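PDB 6JAV: group II chitinase from Ostrinia furnacalis, which probably hydrolyses internal linkages of chitin as a family 18 endochitinase, this chain being its first catalytic domain, held here with an inhibitor. Local coordinates for residues Y287-D292 against D351-C357; S297-V302 against A313-W319; V170-K174 against Y229-W234. One frame throughout, in Å; residues are numbered along the deposited sequence.

Interaction 1: Y287-D292 against D351-C357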
# COMPACT_ATOMS: atom_id res chain seq x y z
N TYR A 287 2.66 4.84 -12.41
CA TYR A 287 3.81 5.68 -12.72
C TYR A 287 4.21 5.56 -14.19
O TYR A 287 4.56 6.56 -14.83
CB TYR A 287 5.01 5.37 -11.80
CG TYR A 287 6.18 6.27 -12.15
CD1 TYR A 287 6.16 7.61 -11.79
CD2 TYR A 287 7.23 5.81 -12.93
CE1 TYR A 287 7.20 8.47 -12.14
CE2 TYR A 287 8.27 6.67 -13.30
CZ TYR A 287 8.24 7.98 -12.89
OH TYR A 287 9.25 8.86 -13.24
N TYR A 288 4.16 4.35 -14.77
CA TYR A 288 4.57 4.23 -16.17
C TYR A 288 3.59 4.88 -17.14
O TYR A 288 3.96 5.15 -18.30
CB TYR A 288 4.87 2.76 -16.54
CG TYR A 288 3.69 1.81 -16.53
CD1 TYR A 288 2.75 1.78 -17.58
CD2 TYR A 288 3.52 0.91 -15.47
CE1 TYR A 288 1.69 0.90 -17.56
CE2 TYR A 288 2.45 0.03 -15.44
CZ TYR A 288 1.53 0.03 -16.48
OH TYR A 288 0.48 -0.86 -16.47
N GLU A 289 2.35 5.11 -16.72
CA GLU A 289 1.42 5.91 -17.52
C GLU A 289 1.71 7.40 -17.36
O GLU A 289 1.66 8.16 -18.35
CB GLU A 289 -0.01 5.56 -17.11
CG GLU A 289 -0.41 4.13 -17.56
CD GLU A 289 -1.73 3.66 -16.99
OE1 GLU A 289 -2.01 3.84 -15.78
OE2 GLU A 289 -2.54 3.05 -17.74
N ILE A 290 2.04 7.83 -16.14
CA ILE A 290 2.32 9.25 -15.89
C ILE A 290 3.59 9.69 -16.59
O ILE A 290 3.64 10.74 -17.24
CB ILE A 290 2.41 9.47 -14.36
CG1 ILE A 290 1.05 9.21 -13.71
CG2 ILE A 290 2.92 10.89 -14.06
CD1 ILE A 290 1.14 9.15 -12.18
N CYS A 291 4.67 8.90 -16.45
CA CYS A 291 5.94 9.33 -17.03
C CYS A 291 5.85 9.42 -18.55
O CYS A 291 6.48 10.31 -19.15
CB CYS A 291 7.10 8.46 -16.53
SG CYS A 291 7.06 6.71 -16.99
N ASP A 292 5.06 8.55 -19.19
CA ASP A 292 4.87 8.64 -20.63
C ASP A 292 4.12 9.91 -21.01
O ASP A 292 4.44 10.55 -22.03
CB ASP A 292 4.11 7.42 -21.14
CG ASP A 292 3.93 7.44 -22.67
OD1 ASP A 292 4.96 7.51 -23.35
OD2 ASP A 292 2.79 7.39 -23.16
N ASP A 351 5.24 0.66 -11.01
CA ASP A 351 6.50 1.32 -11.37
C ASP A 351 6.81 1.02 -12.84
O ASP A 351 6.18 0.16 -13.45
CB ASP A 351 7.60 0.80 -10.44
CG ASP A 351 8.90 1.60 -10.44
OD1 ASP A 351 9.01 2.70 -11.04
OD2 ASP A 351 9.83 1.08 -9.80
N ASP A 352 7.77 1.73 -13.42
CA ASP A 352 8.13 1.52 -14.83
C ASP A 352 9.11 0.34 -14.96
O ASP A 352 10.29 0.49 -15.28
CB ASP A 352 8.70 2.81 -15.41
CG ASP A 352 8.95 2.72 -16.91
OD1 ASP A 352 8.38 1.81 -17.56
OD2 ASP A 352 9.72 3.56 -17.43
N TYR A 353 8.57 -0.87 -14.72
CA TYR A 353 9.41 -2.07 -14.73
C TYR A 353 9.90 -2.43 -16.13
O TYR A 353 10.88 -3.18 -16.25
CB TYR A 353 8.69 -3.28 -14.07
CG TYR A 353 7.36 -3.62 -14.72
CD1 TYR A 353 6.22 -2.92 -14.36
CD2 TYR A 353 7.24 -4.63 -15.67
CE1 TYR A 353 5.01 -3.18 -14.94
CE2 TYR A 353 6.00 -4.91 -16.27
CZ TYR A 353 4.90 -4.16 -15.91
OH TYR A 353 3.63 -4.38 -16.42
N ARG A 354 9.27 -1.90 -17.18
CA ARG A 354 9.69 -2.18 -18.56
C ARG A 354 10.59 -1.11 -19.14
O ARG A 354 11.02 -1.24 -20.30
CB ARG A 354 8.47 -2.38 -19.46
CG ARG A 354 7.65 -3.57 -19.03
CD ARG A 354 6.70 -3.92 -20.09
NE ARG A 354 5.81 -5.01 -19.71
CZ ARG A 354 6.10 -6.29 -19.85
NH1 ARG A 354 7.27 -6.66 -20.36
NH2 ARG A 354 5.21 -7.20 -19.48
N ASN A 355 10.89 -0.04 -18.39
CA ASN A 355 11.69 1.07 -18.91
C ASN A 355 11.03 1.71 -20.13
O ASN A 355 11.71 2.07 -21.11
CB ASN A 355 13.13 0.64 -19.20
CG ASN A 355 14.07 1.81 -19.35
OD1 ASN A 355 13.75 2.94 -19.00
ND2 ASN A 355 15.25 1.54 -19.88
N ARG A 356 9.70 1.85 -20.09
CA ARG A 356 8.97 2.57 -21.13
C ARG A 356 9.39 4.04 -21.19
O ARG A 356 9.22 4.69 -22.24
CB ARG A 356 7.47 2.47 -20.85
CG ARG A 356 6.56 2.97 -21.94
CD ARG A 356 5.16 3.09 -21.40
NE ARG A 356 4.19 3.47 -22.43
CZ ARG A 356 3.01 4.01 -22.16
NH1 ARG A 356 2.64 4.24 -20.90
NH2 ARG A 356 2.18 4.32 -23.16
N CYS A 357 9.88 4.59 -20.09
CA CYS A 357 10.17 6.02 -19.99
C CYS A 357 11.65 6.33 -20.09
O CYS A 357 12.02 7.50 -20.00
CB CYS A 357 9.57 6.61 -18.71
SG CYS A 357 7.76 6.65 -18.87
O HOH W 1 1.00 -3.06 -14.95
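The disulfide C291–C357 staples the middle of helix 287-296 to the loop 351-357; its SG atoms are 2.0 Å apart and its chi3 of 84° is near the relaxed right angle. One turn back, Y288 can be followed outward from its root. Its CB rests 3.8 Å from D352 OD1. With CG placed between the backbone N and the carbonyl carbon (chi1 66°), the ring swings across the loop, and CD2 meets D351 O at 3.4 Å, the oxygen lying near the ring plane, where the weakly positive C-H edge suits it. At the other edge stands R356 NH1. Farther out CE2 comes to 4.1 Å from Y353 CE1, and at the tip OH binds a water at 2.7 Å that also donates to Y353 OH, a hydroxyl bonded more strongly to the carbonyl of K25. Tyrosine fits because a long apolar body ends in a polar tip.

D352 begins a type I turn, and its two carboxylate oxygens accept from the successive backbone N atoms of R356 and C357, a task matched to a short, two-pronged acid. R356 reaches back fully extended: NH1 gives a weak bond to Y288 O, while D292 OD2 lies over one face of the guanidinium, 3.1 Å from R356 NH2; well out of that plane, it forms a salt bridge of charges only. E277 shares the arginine.

The helix probably belongs to the alpha+beta insertion of family 18 chitinases, and the loop links barrel strand 342-346 to helix 363-373, whose P363 packs against Y287, D351 and D352.

Interaction 2: S297-V302 against A313-W319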
# COMPACT_ATOMS: atom_id res chain seq x y z
N SER A 297 3.75 13.29 -24.25
CA SER A 297 2.50 14.00 -24.50
C SER A 297 2.50 15.42 -23.97
O SER A 297 1.43 16.04 -23.92
CB SER A 297 1.30 13.22 -23.98
OG SER A 297 1.20 11.97 -24.65
N GLY A 298 3.64 15.94 -23.54
CA GLY A 298 3.74 17.35 -23.20
C GLY A 298 3.03 17.79 -21.94
O GLY A 298 2.69 18.98 -21.81
N TRP A 299 2.77 16.89 -20.99
CA TRP A 299 2.15 17.35 -19.76
C TRP A 299 3.14 18.23 -19.00
O TRP A 299 4.35 17.98 -19.01
CB TRP A 299 1.74 16.16 -18.88
CG TRP A 299 0.53 15.39 -19.37
CD1 TRP A 299 0.23 15.07 -20.67
CD2 TRP A 299 -0.54 14.87 -18.58
NE1 TRP A 299 -0.94 14.36 -20.72
CE2 TRP A 299 -1.43 14.22 -19.46
CE3 TRP A 299 -0.82 14.88 -17.20
CZ2 TRP A 299 -2.60 13.59 -19.01
CZ3 TRP A 299 -1.97 14.24 -16.76
CH2 TRP A 299 -2.85 13.61 -17.67
N THR A 300 2.62 19.26 -18.34
CA THR A 300 3.46 20.21 -17.62
C THR A 300 3.61 19.74 -16.17
O THR A 300 2.61 19.38 -15.54
CB THR A 300 2.78 21.57 -17.63
OG1 THR A 300 2.56 21.98 -19.00
CG2 THR A 300 3.65 22.60 -16.94
N VAL A 301 4.83 19.76 -15.66
CA VAL A 301 5.15 19.26 -14.32
C VAL A 301 5.39 20.44 -13.39
O VAL A 301 6.13 21.37 -13.75
CB VAL A 301 6.38 18.35 -14.36
CG1 VAL A 301 6.74 17.89 -12.97
CG2 VAL A 301 6.12 17.17 -15.30
N VAL A 302 4.79 20.41 -12.20
CA VAL A 302 5.06 21.41 -11.16
C VAL A 302 5.65 20.68 -9.96
O VAL A 302 5.01 19.78 -9.40
CB VAL A 302 3.79 22.16 -10.76
CG1 VAL A 302 4.08 23.16 -9.61
CG2 VAL A 302 3.15 22.87 -11.97
N ALA A 313 1.26 16.97 -12.38
CA ALA A 313 1.39 17.22 -13.82
C ALA A 313 0.01 17.40 -14.43
O ALA A 313 -0.97 16.81 -13.98
CB ALA A 313 2.15 16.08 -14.52
N TYR A 314 -0.07 18.21 -15.51
CA TYR A 314 -1.39 18.49 -16.06
C TYR A 314 -1.31 18.74 -17.56
O TYR A 314 -0.27 19.11 -18.10
CB TYR A 314 -2.08 19.66 -15.35
CG TYR A 314 -1.33 20.97 -15.51
CD1 TYR A 314 -0.31 21.33 -14.64
CD2 TYR A 314 -1.63 21.83 -16.57
CE1 TYR A 314 0.40 22.52 -14.80
CE2 TYR A 314 -0.95 23.01 -16.73
CZ TYR A 314 0.06 23.35 -15.86
OH TYR A 314 0.74 24.53 -16.05
N LYS A 315 -2.44 18.51 -18.22
CA LYS A 315 -2.61 18.89 -19.62
C LYS A 315 -4.10 19.01 -19.88
O LYS A 315 -4.87 18.10 -19.55
CB LYS A 315 -1.98 17.86 -20.56
CG LYS A 315 -2.08 18.31 -22.02
CD LYS A 315 -1.36 17.38 -22.94
CE LYS A 315 -1.38 17.93 -24.37
NZ LYS A 315 -0.88 16.91 -25.33
N GLY A 316 -4.51 20.14 -20.44
CA GLY A 316 -5.93 20.34 -20.67
C GLY A 316 -6.66 20.31 -19.34
O GLY A 316 -6.26 20.97 -18.38
N ASN A 317 -7.71 19.50 -19.26
CA ASN A 317 -8.47 19.37 -18.03
C ASN A 317 -8.08 18.13 -17.21
O ASN A 317 -8.84 17.72 -16.34
CB ASN A 317 -9.98 19.42 -18.30
CG ASN A 317 -10.53 18.15 -18.93
OD1 ASN A 317 -9.79 17.26 -19.36
ND2 ASN A 317 -11.85 18.06 -19.00
N GLN A 318 -6.91 17.55 -17.48
CA GLN A 318 -6.43 16.38 -16.73
C GLN A 318 -5.28 16.79 -15.82
O GLN A 318 -4.41 17.57 -16.22
CB GLN A 318 -5.95 15.31 -17.69
CG GLN A 318 -7.09 14.77 -18.56
CD GLN A 318 -8.18 14.14 -17.73
OE1 GLN A 318 -7.95 13.13 -17.05
NE2 GLN A 318 -9.36 14.75 -17.74
N TRP A 319 -5.27 16.25 -14.60
CA TRP A 319 -4.30 16.66 -13.58
C TRP A 319 -3.98 15.43 -12.73
O TRP A 319 -4.90 14.71 -12.34
CB TRP A 319 -4.97 17.74 -12.72
CG TRP A 319 -4.15 18.57 -11.78
CD1 TRP A 319 -3.75 19.89 -11.97
CD2 TRP A 319 -3.74 18.22 -10.45
NE1 TRP A 319 -3.08 20.34 -10.85
CE2 TRP A 319 -3.06 19.34 -9.91
CE3 TRP A 319 -3.85 17.05 -9.67
CZ2 TRP A 319 -2.51 19.34 -8.63
CZ3 TRP A 319 -3.31 17.05 -8.38
CH2 TRP A 319 -2.64 18.18 -7.88
O HOH W 2 0.43 21.07 -20.17
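The W299 indole, packed against the aliphatic part of K315, is the apolar centre of this beta hairpin, in which strand 300-302 runs antiparallel to strand 312-315, which then turns tightly into strand 318-321. K315 CB sits 3.5 Å from the centroid of the five-membered ring of W299, only 8° off the ring normal, a CH-pi contact over the face. The six-membered end of the indole reaches Q318, its CH2 3.5 Å from Q318 CB, and touches A313 CB, so one broad side chain spans three residues of the partner. A313 also faces V301 in a non-hydrogen-bonded pair; a small residue suits this place, since I294 of helix 287-296 presses on both.

On the other face lie T300 and Y314. T300 CB stands over the Y314 ring, 4.0 Å from its centroid, while V302 CG2 meets the ring edge and H263 stacks on the tyrosine. A chi1 of 63°, which holds the Y314 ring over its own backbone, sets it alongside the threonine. The two residues are a hydrogen-bonded pair: T300 N gives Y314 O a nearly straight bond of 2.9 Å, and Y314 N returns one to T300 O.

Toward solvent the polar edge takes over. The type II' turn from K315 to Q318 places G316 at a positive phi that glycine adopts easily. A water donates to Y314 O and binds T300 OG1 at 2.6 Å. Beyond the indole the fully extended K315 carries its ammonium to the residue just after the helix, NZ donating to S297 O at 2.8 Å.

Interaction 3: V170-K174 against Y229-W234. With NAG (2-acetamido-2-deoxy-beta-D-glucopyranose), chain C.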
# COMPACT_ATOMS: atom_id res chain seq x y z
N VAL A 170 -2.19 -0.63 7.30
CA VAL A 170 -3.04 0.18 8.18
C VAL A 170 -3.23 1.60 7.65
O VAL A 170 -2.41 2.15 6.90
CB VAL A 170 -2.47 0.23 9.61
CG1 VAL A 170 -2.37 -1.19 10.21
CG2 VAL A 170 -1.12 0.93 9.63
N SER A 171 -4.32 2.23 8.09
CA SER A 171 -4.70 3.57 7.66
C SER A 171 -3.68 4.63 8.09
O SER A 171 -3.09 4.53 9.16
CB SER A 171 -6.04 3.93 8.31
OG SER A 171 -6.40 5.28 8.00
N PRO A 172 -3.52 5.68 7.29
CA PRO A 172 -2.74 6.85 7.71
C PRO A 172 -3.58 7.96 8.34
O PRO A 172 -3.01 8.99 8.71
CB PRO A 172 -2.18 7.35 6.36
CG PRO A 172 -3.36 7.16 5.42
CD PRO A 172 -3.96 5.81 5.88
N ASN A 173 -4.90 7.77 8.43
CA ASN A 173 -5.85 8.83 8.77
C ASN A 173 -6.07 8.81 10.28
O ASN A 173 -6.51 7.80 10.83
CB ASN A 173 -7.14 8.51 8.02
CG ASN A 173 -8.28 9.47 8.30
OD1 ASN A 173 -8.61 9.74 9.45
ND2 ASN A 173 -8.96 9.87 7.24
N LYS A 174 -5.79 9.94 10.94
CA LYS A 174 -5.91 10.07 12.40
C LYS A 174 -7.23 9.52 12.93
O LYS A 174 -7.25 8.77 13.91
CB LYS A 174 -5.75 11.54 12.81
CG LYS A 174 -5.84 11.74 14.31
CD LYS A 174 -5.81 13.24 14.66
CE LYS A 174 -5.57 13.43 16.18
NZ LYS A 174 -6.64 12.81 17.01
N TYR A 229 3.07 13.59 9.90
CA TYR A 229 2.13 13.50 11.01
C TYR A 229 1.74 12.05 11.28
O TYR A 229 1.75 11.58 12.42
CB TYR A 229 0.87 14.33 10.73
CG TYR A 229 -0.08 14.28 11.90
CD1 TYR A 229 -0.99 13.23 12.05
CD2 TYR A 229 -0.04 15.26 12.88
CE1 TYR A 229 -1.83 13.16 13.17
CE2 TYR A 229 -0.87 15.19 13.98
CZ TYR A 229 -1.76 14.15 14.11
OH TYR A 229 -2.60 14.08 15.21
N THR A 230 1.37 11.33 10.22
CA THR A 230 0.90 9.95 10.37
C THR A 230 1.93 9.07 11.06
O THR A 230 1.58 8.28 11.95
CB THR A 230 0.59 9.40 8.98
OG1 THR A 230 -0.54 10.08 8.43
CG2 THR A 230 0.31 7.90 9.06
N ILE A 231 3.17 9.12 10.61
CA ILE A 231 4.19 8.23 11.17
C ILE A 231 4.45 8.59 12.63
O ILE A 231 4.53 7.71 13.50
CB ILE A 231 5.46 8.28 10.30
CG1 ILE A 231 5.20 7.72 8.89
CG2 ILE A 231 6.62 7.56 11.01
CD1 ILE A 231 4.79 6.26 8.87
N HIS A 232 4.54 9.89 12.93
CA HIS A 232 4.74 10.26 14.33
C HIS A 232 3.53 9.89 15.18
O HIS A 232 3.69 9.55 16.35
CB HIS A 232 5.03 11.75 14.41
CG HIS A 232 6.45 12.10 14.13
ND1 HIS A 232 6.88 12.60 12.91
CD2 HIS A 232 7.55 12.04 14.92
CE1 HIS A 232 8.19 12.82 12.97
NE2 HIS A 232 8.62 12.50 14.17
N TYR A 233 2.33 9.91 14.60
CA TYR A 233 1.14 9.57 15.36
C TYR A 233 1.10 8.08 15.69
O TYR A 233 0.79 7.70 16.82
CB TYR A 233 -0.10 9.99 14.58
CG TYR A 233 -1.34 10.03 15.43
CD1 TYR A 233 -1.42 10.90 16.51
CD2 TYR A 233 -2.42 9.22 15.18
CE1 TYR A 233 -2.55 10.94 17.31
CE2 TYR A 233 -3.57 9.26 15.97
CZ TYR A 233 -3.61 10.13 17.03
OH TYR A 233 -4.76 10.18 17.82
N TRP A 234 1.43 7.20 14.72
CA TRP A 234 1.56 5.78 15.06
C TRP A 234 2.55 5.57 16.21
O TRP A 234 2.30 4.75 17.11
CB TRP A 234 1.93 4.95 13.80
CG TRP A 234 0.71 4.58 13.02
CD1 TRP A 234 0.17 5.25 11.96
CD2 TRP A 234 -0.12 3.44 13.24
NE1 TRP A 234 -0.98 4.60 11.52
CE2 TRP A 234 -1.18 3.49 12.31
CE3 TRP A 234 -0.09 2.39 14.18
CZ2 TRP A 234 -2.21 2.54 12.28
CZ3 TRP A 234 -1.09 1.42 14.14
CH2 TRP A 234 -2.15 1.51 13.18
C1 NAG C . 6.71 16.44 11.65
C2 NAG C . 6.87 17.95 11.68
C3 NAG C . 7.24 18.42 13.09
C4 NAG C . 6.25 17.87 14.11
C5 NAG C . 6.13 16.36 13.98
C6 NAG C . 5.08 15.75 14.90
C7 NAG C . 7.64 19.31 9.77
C8 NAG C . 6.30 19.96 9.80
N2 NAG C . 7.87 18.38 10.71
O3 NAG C . 7.18 19.84 13.12
O4 NAG C . 6.64 18.20 15.44
O5 NAG C . 5.75 16.04 12.63
O6 NAG C . 3.74 15.96 14.47
O7 NAG C . 8.50 19.63 8.95
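V170 CG2 lies 3.1 Å above the plane of the W234 indole, near its rim, and presses on CZ2 at 3.3 Å. At the edge of the same ring S171 O is held in plane by a bond from W234 NE1 (3.2 Å, 153° at the hydrogen), fixing the indole's rotation. T230 CG2 also lies at the edge, and the ring of Y181 meets the indole with planes about 50° apart. Tryptophan suits the place by joining a wide apolar surface to a single N-H. Two tyrosines of helix 227-236 border K174: Y233 CE2 meets K174 CG at 3.7 Å, and Y229 OH meets K174 CE. The lysine's NZ makes a weak bond to Y233 OH, yet both find their stronger partner in D178. C5 and C6 of the N-acetylglucosamine on N228 lie over one face of the H232 ring, toward its rim.

T230 OG1 donates to a lone pair of P172 O at 2.7 Å, and its CG2 packs on the proline, suiting a residue with both hydroxyl and methyl.

The loop leads from barrel strand 165-170 to helix 174-180. V195 of strand 192-195 is touched by V170, T230 and W234, so helix 227-236 lies against the outside of the barrel wall.

Overall arrangement
Helix 287-296 of interaction 1 is followed in the chain by strand 300-302 of interaction 2; the two contacts do not touch, their centres are 16 Å apart, and interaction 2 is nested inside the loop that interaction 1 closes. Interaction 3 comes earlier in the sequence, its centre 29 Å from that of interaction 1 and on the opposite side of the chain's centre. Chemistry follows place. Interaction 1, mostly buried, joins distant sequence through a covalent bond and charged groups, tying the probable insertion to the barrel. Interaction 2, at the surface, is local strand pairing finished by a lysine and a water. Interaction 3, also buried, docks a helix on the barrel through aromatic rings and side-chain bonds to loop carbonyls.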